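Local coordinates for 3-keto-5-aminohexanoate cleavage enzyme (PDB 3C6C), which probably cleaves 3-keto-5-aminohexanoate with the help of a bound metal ion, normally zinc, as a TIM-barrel member of the beta-keto acid cleavage enzymes, at residues S42-P47 with A51-E56; E86-V91 with L100-G105. One frame throughout, in Å; residues are numbered along the deposited sequence. Where two conformers were deposited one is given.

Both contacts lie in the N-terminal part of the TIM barrel, and the residues that touch in each are buried. Contact 1 holds a loop to the helix that follows it, 47-60, and lies farther from the middle of the chain; contact 2 lays helix 81-92 on barrel strand 99-103. Their centres are 11 Å apart, and the two helices pack directly: Ala51 CB comes within 3.4 Å of Arg90 CB, while Pro47 rests on Glu86 and Val87. The chemistry follows the location. At the helix start, contact 1 combines one backbone hydrogen bond with one apolar touch, whereas the helix-to-strand layer of contact 2 is made of valine and leucine side chains.

Contact 1 (S42-P47 with A51-E56); sequences SMPITP and ADACVE. With EDO (1,2-ethanediol), chain F.
This is the first beta-alpha loop of the TIM barrel running into its helix: 42-47 ends the long connection after strand 23-29, and Pro44 comes back to touch Ala53 in the second turn of helix 47-60. Thr46 is the N-cap residue, its side chain capping a backbone N of the first turn. In return, the side-chain oxygen of Gln49 accepts from the backbone N of both Ile45 and Thr46, a pattern consistent with a capping box at the start of the helix. Pro47 follows as the first helical residue, and its carbonyl accepts from the next turn: Ala51 N bonds to Pro47 O at 2.9 Å. The N-H points almost straight at the oxygen (164°), and the donor is tilted 28° from the carbonyl plane. The methyl of Ala51 lies beside the same oxygen, with CB 3.4 Å from Pro47 O.

Two residues further on, the helix meets the loop through apolar groups. The ring of Pro44 presents CG to the methyl of Ala53, 3.8 Å from CG to CB, and Asn282 of helix 282-295 touches both residues. Pro44 O also takes a hydrogen bond from Thr31 OG1. The side chain of Pro44 is still about 13 Å from the nickel ion. At the solvent-exposed end of the segment, Ser42 turns OG between its backbone N and carbonyl carbon (chi1 60°), and there OG shares a hydrogen bond of 2.6 Å with O2 of a 1,2-ethanediol, probably from the crystallisation liquor.

Contact 2 (E86-V91 with L100-G105); sequences EVVDRV and LNLTCG
No flat group takes part where Val88 meets Leu100; the guanidinium of Arg90 lies on another side of helix 86-91, with the carboxylate of Glu86 at its edge and in its plane. Arg90 grips it side-on with two nitrogens, both on one oxygen: NE is 2.8 Å and NH2 2.9 Å from Glu86 OE2, which NE meets at its anti lone pair. This salt bridge spans one helical turn.

Toward the strand the contact is apolar, carried mainly by methyls. Val88 is the central residue, with CG1 anti to its backbone N (chi1 164°) in the conformer described; a second was modelled, so the exact methyl fit is less certain. Both methyls bear on one branch of Leu100: CG1 and CG2 of Val88 are each 3.8 Å from Leu100 CD1. CG2 also reaches Leu102, 4.1 Å from its CD2. A turn later Val91 passes Leu100 in the opposite direction, its CG1 4.1 Å from Leu100 CD2. Cys139 of helix 134-139 touches both Val88 and Leu102.

Asn101, between the two leucines, turns away from the helix; its OD1 bonds to Ser145 and weakly to ND1 of the nickel ligand His66. Helix and strand axes are 11.0 Å apart and nearly antiparallel (169°). That is the return half of a beta-alpha-beta crossover from strand 64-70 to its parallel neighbour 99-103, the repeating step of a TIM barrel.

Contact 1 (S42-P47 with A51-E56)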
ATOM      1  N   SER A  42       0.209  21.253  36.002  1.00 20.42           N
ATOM      2  CA  SER A  42      -0.011  22.485  35.230  1.00 19.68           C
ATOM      3  C   SER A  42      -1.059  22.322  34.146  1.00 20.01           C
ATOM      4  O   SER A  42      -1.073  23.053  33.169  1.00 21.64           O
ATOM      5  CB  SER A  42       1.296  23.024  34.608  1.00 23.43           C
ATOM      6  OG  SER A  42       1.888  22.086  33.727  1.00 21.77           O
HETATM    7  N   MSE A  43      -1.971  21.387  34.341  1.00 20.96           N
HETATM    8  CA  MSE A  43      -3.044  21.169  33.367  1.00 19.42           C
HETATM    9  C   MSE A  43      -3.841  22.476  33.182  1.00 21.98           C
HETATM   10  O   MSE A  43      -4.250  23.055  34.186  1.00 20.74           O
HETATM   11  CB  MSE A  43      -3.983  20.061  33.817  1.00 19.73           C
HETATM   12  CG  MSE A  43      -4.852  19.552  32.713  1.00 21.10           C
HETATM   13 SE   MSE A  43      -3.817  18.610  31.348  0.75 12.63          SE
HETATM   14  CE  MSE A  43      -5.107  18.552  30.041  1.00 17.77           C
ATOM     15  N   PRO A  44      -4.054  22.949  31.919  1.00 19.84           N
ATOM     16  CA  PRO A  44      -4.854  24.188  31.755  1.00 18.23           C
ATOM     17  C   PRO A  44      -6.342  23.970  31.986  1.00 17.33           C
ATOM     18  O   PRO A  44      -7.009  23.241  31.229  1.00 20.57           O
ATOM     19  CB  PRO A  44      -4.593  24.598  30.294  1.00 19.20           C
ATOM     20  CG  PRO A  44      -3.365  23.829  29.866  1.00 18.50           C
ATOM     21  CD  PRO A  44      -3.402  22.552  30.645  1.00 21.22           C
ATOM     22  N   ILE A  45      -6.852  24.607  33.037  1.00 16.80           N
ATOM     23  CA  ILE A  45      -8.254  24.412  33.433  1.00 17.94           C
ATOM     24  C   ILE A  45      -9.117  25.656  33.251  1.00 18.32           C
ATOM     25  O   ILE A  45     -10.190  25.599  32.657  1.00 18.76           O
ATOM     26  CB  ILE A  45      -8.373  23.957  34.899  1.00 18.50           C
ATOM     27  CG1 ILE A  45      -7.635  22.614  35.134  1.00 20.84           C
ATOM     28  CG2 ILE A  45      -9.864  23.845  35.332  1.00 21.72           C
ATOM     29  CD1 ILE A  45      -8.031  21.511  34.248  1.00 21.87           C
ATOM     30  N   THR A  46      -8.656  26.750  33.838  1.00 17.79           N
ATOM     31  CA  THR A  46      -9.377  28.057  33.753  1.00 18.99           C
ATOM     32  C   THR A  46      -9.157  28.704  32.390  1.00 17.70           C
ATOM     33  O   THR A  46      -8.183  28.361  31.697  1.00 17.16           O
ATOM     34  CB  THR A  46      -8.896  29.059  34.811  1.00 18.21           C
ATOM     35  OG1 THR A  46      -7.529  29.434  34.550  1.00 17.78           O
ATOM     36  CG2 THR A  46      -9.048  28.484  36.239  1.00 21.22           C
ATOM     37  N   PRO A  47     -10.041  29.635  31.983  1.00 17.85           N
ATOM     38  CA  PRO A  47      -9.780  30.287  30.714  1.00 18.69           C
ATOM     39  C   PRO A  47      -8.412  30.997  30.637  1.00 17.83           C
ATOM     40  O   PRO A  47      -7.785  31.046  29.578  1.00 17.04           O
ATOM     41  CB  PRO A  47     -10.958  31.273  30.603  1.00 19.74           C
ATOM     42  CG  PRO A  47     -12.081  30.524  31.272  1.00 18.74           C
ATOM     43  CD  PRO A  47     -11.415  29.896  32.462  1.00 18.97           C
ATOM     44  N   ALA A  51      -5.686  30.139  27.833  1.00 17.82           N
ATOM     45  CA  ALA A  51      -5.111  31.209  27.012  1.00 17.71           C
ATOM     46  C   ALA A  51      -3.601  31.213  27.170  1.00 15.71           C
ATOM     47  O   ALA A  51      -2.863  31.324  26.194  1.00 16.99           O
ATOM     48  CB  ALA A  51      -5.717  32.620  27.361  1.00 15.18           C
ATOM     49  N   ASP A  52      -3.141  31.107  28.412  1.00 17.76           N
ATOM     50  CA  ASP A  52      -1.696  31.122  28.691  1.00 16.79           C
ATOM     51  C   ASP A  52      -1.014  29.993  27.899  1.00 17.46           C
ATOM     52  O   ASP A  52       0.075  30.159  27.352  1.00 20.40           O
ATOM     53  CB  ASP A  52      -1.393  30.924  30.199  1.00 19.45           C
ATOM     54  CG  ASP A  52      -1.617  32.198  31.033  1.00 26.99           C
ATOM     55  OD1 ASP A  52      -1.867  33.276  30.455  1.00 25.91           O
ATOM     56  OD2 ASP A  52      -1.551  32.086  32.285  1.00 24.81           O
ATOM     57  N   ALA A  53      -1.702  28.862  27.809  1.00 16.14           N
ATOM     58  CA  ALA A  53      -1.170  27.657  27.135  1.00 16.00           C
ATOM     59  C   ALA A  53      -1.097  27.903  25.626  1.00 16.95           C
ATOM     60  O   ALA A  53      -0.174  27.458  24.960  1.00 17.84           O
ATOM     61  CB  ALA A  53      -2.030  26.409  27.458  1.00 17.17           C
ATOM     62  N   CYS A  54      -2.078  28.631  25.091  1.00 15.43           N
ATOM     63  CA  CYS A  54      -2.069  28.993  23.659  1.00 15.93           C
ATOM     64  C   CYS A  54      -0.882  29.872  23.346  1.00 18.45           C
ATOM     65  O   CYS A  54      -0.230  29.726  22.319  1.00 17.15           O
ATOM     66  CB  CYS A  54      -3.371  29.713  23.232  1.00 18.22           C
ATOM     67  SG  CYS A  54      -4.866  28.707  23.352  1.00 19.36           S
ATOM     68  N   VAL A  55      -0.632  30.826  24.239  1.00 17.60           N
ATOM     69  CA  VAL A  55       0.469  31.775  24.059  1.00 18.49           C
ATOM     70  C   VAL A  55       1.821  31.067  24.156  1.00 17.48           C
ATOM     71  O   VAL A  55       2.724  31.318  23.370  1.00 17.55           O
ATOM     72  CB  VAL A  55       0.357  32.976  25.049  1.00 18.78           C
ATOM     73  CG1 VAL A  55       1.633  33.861  25.003  1.00 17.02           C
ATOM     74  CG2 VAL A  55      -0.898  33.818  24.701  1.00 15.51           C
ATOM     75  N   GLU A  56       1.929  30.183  25.122  1.00 17.29           N
ATOM     76  CA  GLU A  56       3.122  29.341  25.325  1.00 17.97           C
ATOM     77  C   GLU A  56       3.417  28.496  24.076  1.00 17.92           C
ATOM     78  O   GLU A  56       4.559  28.400  23.593  1.00 18.18           O
ATOM     79  CB  GLU A  56       2.881  28.428  26.542  1.00 19.01           C
ATOM     80  CG  GLU A  56       3.955  27.394  26.861  1.00 17.72           C
ATOM     81  CD  GLU A  56       3.490  26.478  27.980  1.00 23.54           C
ATOM     82  OE1 GLU A  56       3.445  26.920  29.151  1.00 27.02           O
ATOM     83  OE2 GLU A  56       3.141  25.332  27.719  1.00 24.26           O
TER
HETATM   84  C1  EDO F 302       4.906  19.179  34.333  1.00 51.79           C
HETATM   85  O1  EDO F 302       5.947  18.895  35.289  1.00 50.48           O
HETATM   86  C2  EDO F 302       5.084  20.572  33.757  1.00 47.04           C
HETATM   87  O2  EDO F 302       4.301  21.503  34.516  1.00 39.74           O

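Contact 2 (E86-V91 with L100-G105)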
ATOM      1  N   GLU A  86     -13.909  34.307  26.889  1.00 15.72           N
ATOM      2  CA  GLU A  86     -12.833  34.772  27.775  1.00 16.37           C
ATOM      3  C   GLU A  86     -11.483  34.287  27.235  1.00 16.71           C
ATOM      4  O   GLU A  86     -10.503  35.032  27.199  1.00 18.43           O
ATOM      5  CB  GLU A  86     -13.016  34.299  29.227  1.00 16.90           C
ATOM      6  CG  GLU A  86     -11.916  34.847  30.139  1.00 15.50           C
ATOM      7  CD  GLU A  86     -12.005  34.413  31.572  1.00 18.89           C
ATOM      8  OE1 GLU A  86     -13.088  33.952  31.997  1.00 20.09           O
ATOM      9  OE2 GLU A  86     -10.960  34.517  32.262  1.00 22.44           O
ATOM     10  N   VAL A  87     -11.452  33.036  26.779  1.00 18.49           N
ATOM     11  CA  VAL A  87     -10.185  32.483  26.266  1.00 15.57           C
ATOM     12  C   VAL A  87      -9.730  33.292  25.051  1.00 16.99           C
ATOM     13  O   VAL A  87      -8.589  33.729  24.975  1.00 16.33           O
ATOM     14  CB  VAL A  87     -10.242  30.974  25.893  1.00 18.56           C
ATOM     15  CG1 VAL A  87      -8.955  30.567  25.100  1.00 16.80           C
ATOM     16  CG2 VAL A  87     -10.405  30.097  27.175  1.00 17.94           C
ATOM     17  N   VAL A  88     -10.642  33.520  24.126  1.00 16.28           N
ATOM     18  CA  VAL A  88     -10.309  34.178  22.852  0.50 17.72           C
ATOM     19  C   VAL A  88      -9.918  35.637  23.096  1.00 16.99           C
ATOM     20  O   VAL A  88      -8.984  36.167  22.485  1.00 18.26           O
ATOM     21  CB  VAL A  88     -11.469  34.059  21.833  0.50 18.45           C
ATOM     22  CG1 VAL A  88     -11.307  35.040  20.692  0.50 21.86           C
ATOM     23  CG2 VAL A  88     -11.561  32.606  21.311  0.50 18.46           C
ATOM     24  N   ASP A  89     -10.629  36.257  24.041  1.00 17.39           N
ATOM     25  CA  ASP A  89     -10.343  37.650  24.417  1.00 18.13           C
ATOM     26  C   ASP A  89      -8.936  37.764  25.011  1.00 18.09           C
ATOM     27  O   ASP A  89      -8.189  38.689  24.699  1.00 16.72           O
ATOM     28  CB  ASP A  89     -11.388  38.227  25.376  1.00 18.07           C
ATOM     29  CG  ASP A  89     -12.732  38.508  24.697  1.00 22.64           C
ATOM     30  OD1 ASP A  89     -12.806  38.451  23.442  1.00 23.40           O
ATOM     31  OD2 ASP A  89     -13.717  38.789  25.435  1.00 21.17           O
ATOM     32  N   ARG A  90      -8.591  36.802  25.855  1.00 17.83           N
ATOM     33  CA  ARG A  90      -7.250  36.741  26.465  1.00 16.31           C
ATOM     34  C   ARG A  90      -6.140  36.527  25.442  1.00 18.09           C
ATOM     35  O   ARG A  90      -5.120  37.198  25.483  1.00 19.00           O
ATOM     36  CB  ARG A  90      -7.143  35.696  27.594  1.00 18.13           C
ATOM     37  CG  ARG A  90      -7.950  36.046  28.839  1.00 19.87           C
ATOM     38  CD  ARG A  90      -7.740  35.017  29.907  1.00 20.30           C
ATOM     39  NE  ARG A  90      -8.533  35.303  31.081  1.00 18.77           N
ATOM     40  CZ  ARG A  90      -8.105  36.078  32.080  1.00 22.99           C
ATOM     41  NH1 ARG A  90      -6.907  36.627  32.020  1.00 28.89           N
ATOM     42  NH2 ARG A  90      -8.860  36.293  33.133  1.00 23.96           N
ATOM     43  N   VAL A  91      -6.328  35.589  24.532  1.00 19.44           N
ATOM     44  CA  VAL A  91      -5.254  35.264  23.568  1.00 17.39           C
ATOM     45  C   VAL A  91      -5.063  36.473  22.648  1.00 17.54           C
ATOM     46  O   VAL A  91      -3.956  36.924  22.374  1.00 19.42           O
ATOM     47  CB  VAL A  91      -5.541  33.986  22.743  1.00 17.93           C
ATOM     48  CG1 VAL A  91      -4.450  33.809  21.647  1.00 16.37           C
ATOM     49  CG2 VAL A  91      -5.645  32.756  23.665  1.00 16.14           C
ATOM     50  N   LEU A 100      -6.684  30.716  15.687  1.00 19.57           N
ATOM     51  CA  LEU A 100      -7.571  30.038  16.638  1.00 19.94           C
ATOM     52  C   LEU A 100      -8.498  29.036  15.956  1.00 18.93           C
ATOM     53  O   LEU A 100      -9.140  29.321  14.958  1.00 18.80           O
ATOM     54  CB  LEU A 100      -8.412  31.042  17.427  1.00 18.12           C
ATOM     55  CG  LEU A 100      -7.678  32.131  18.183  1.00 20.63           C
ATOM     56  CD1 LEU A 100      -8.650  33.057  18.897  1.00 23.12           C
ATOM     57  CD2 LEU A 100      -6.659  31.503  19.115  1.00 19.55           C
ATOM     58  N   ASN A 101      -8.511  27.850  16.546  1.00 17.30           N
ATOM     59  CA  ASN A 101      -9.358  26.708  16.133  1.00 15.94           C
ATOM     60  C   ASN A 101     -10.166  26.253  17.353  1.00 17.00           C
ATOM     61  O   ASN A 101      -9.655  25.625  18.288  1.00 17.01           O
ATOM     62  CB  ASN A 101      -8.469  25.594  15.536  1.00 15.25           C
ATOM     63  CG  ASN A 101      -9.235  24.292  15.219  1.00 18.21           C
ATOM     64  OD1 ASN A 101     -10.403  24.137  15.549  1.00 20.85           O
ATOM     65  ND2 ASN A 101      -8.540  23.332  14.595  1.00 17.57           N
ATOM     66  N   LEU A 102     -11.428  26.642  17.374  1.00 16.63           N
ATOM     67  CA  LEU A 102     -12.299  26.264  18.482  1.00 17.70           C
ATOM     68  C   LEU A 102     -12.993  24.947  18.202  1.00 17.42           C
ATOM     69  O   LEU A 102     -13.472  24.688  17.103  1.00 18.31           O
ATOM     70  CB  LEU A 102     -13.371  27.329  18.768  1.00 13.95           C
ATOM     71  CG  LEU A 102     -12.901  28.725  19.177  1.00 15.97           C
ATOM     72  CD1 LEU A 102     -14.128  29.593  19.575  1.00 17.51           C
ATOM     73  CD2 LEU A 102     -11.766  28.712  20.208  1.00 21.15           C
ATOM     74  N   THR A 103     -13.025  24.101  19.228  1.00 17.86           N
ATOM     75  CA  THR A 103     -13.763  22.858  19.111  1.00 17.83           C
ATOM     76  C   THR A 103     -15.243  23.159  18.855  1.00 21.51           C
ATOM     77  O   THR A 103     -15.847  24.060  19.450  1.00 19.34           O
ATOM     78  CB  THR A 103     -13.632  21.944  20.356  1.00 18.41           C
ATOM     79  OG1 THR A 103     -14.270  20.688  20.068  1.00 20.57           O
ATOM     80  CG2 THR A 103     -14.294  22.596  21.596  1.00 17.64           C
ATOM     81  N   CYS A 104     -15.801  22.376  17.949  1.00 20.15           N
ATOM     82  CA  CYS A 104     -17.241  22.357  17.747  1.00 25.15           C
ATOM     83  C   CYS A 104     -17.729  20.923  17.639  1.00 28.79           C
ATOM     84  O   CYS A 104     -18.709  20.640  16.949  1.00 30.39           O
ATOM     85  CB  CYS A 104     -17.615  23.174  16.518  1.00 22.94           C
ATOM     86  SG  CYS A 104     -19.313  23.803  16.597  1.00 27.39           S
ATOM     87  N   GLY A 105     -16.989  20.041  18.309  1.00 28.87           N
ATOM     88  CA  GLY A 105     -17.306  18.604  18.408  1.00 30.93           C
ATOM     89  C   GLY A 105     -18.386  18.327  19.439  1.00 33.92           C
ATOM     90  O   GLY A 105     -18.981  17.248  19.528  1.00 35.38           O
TER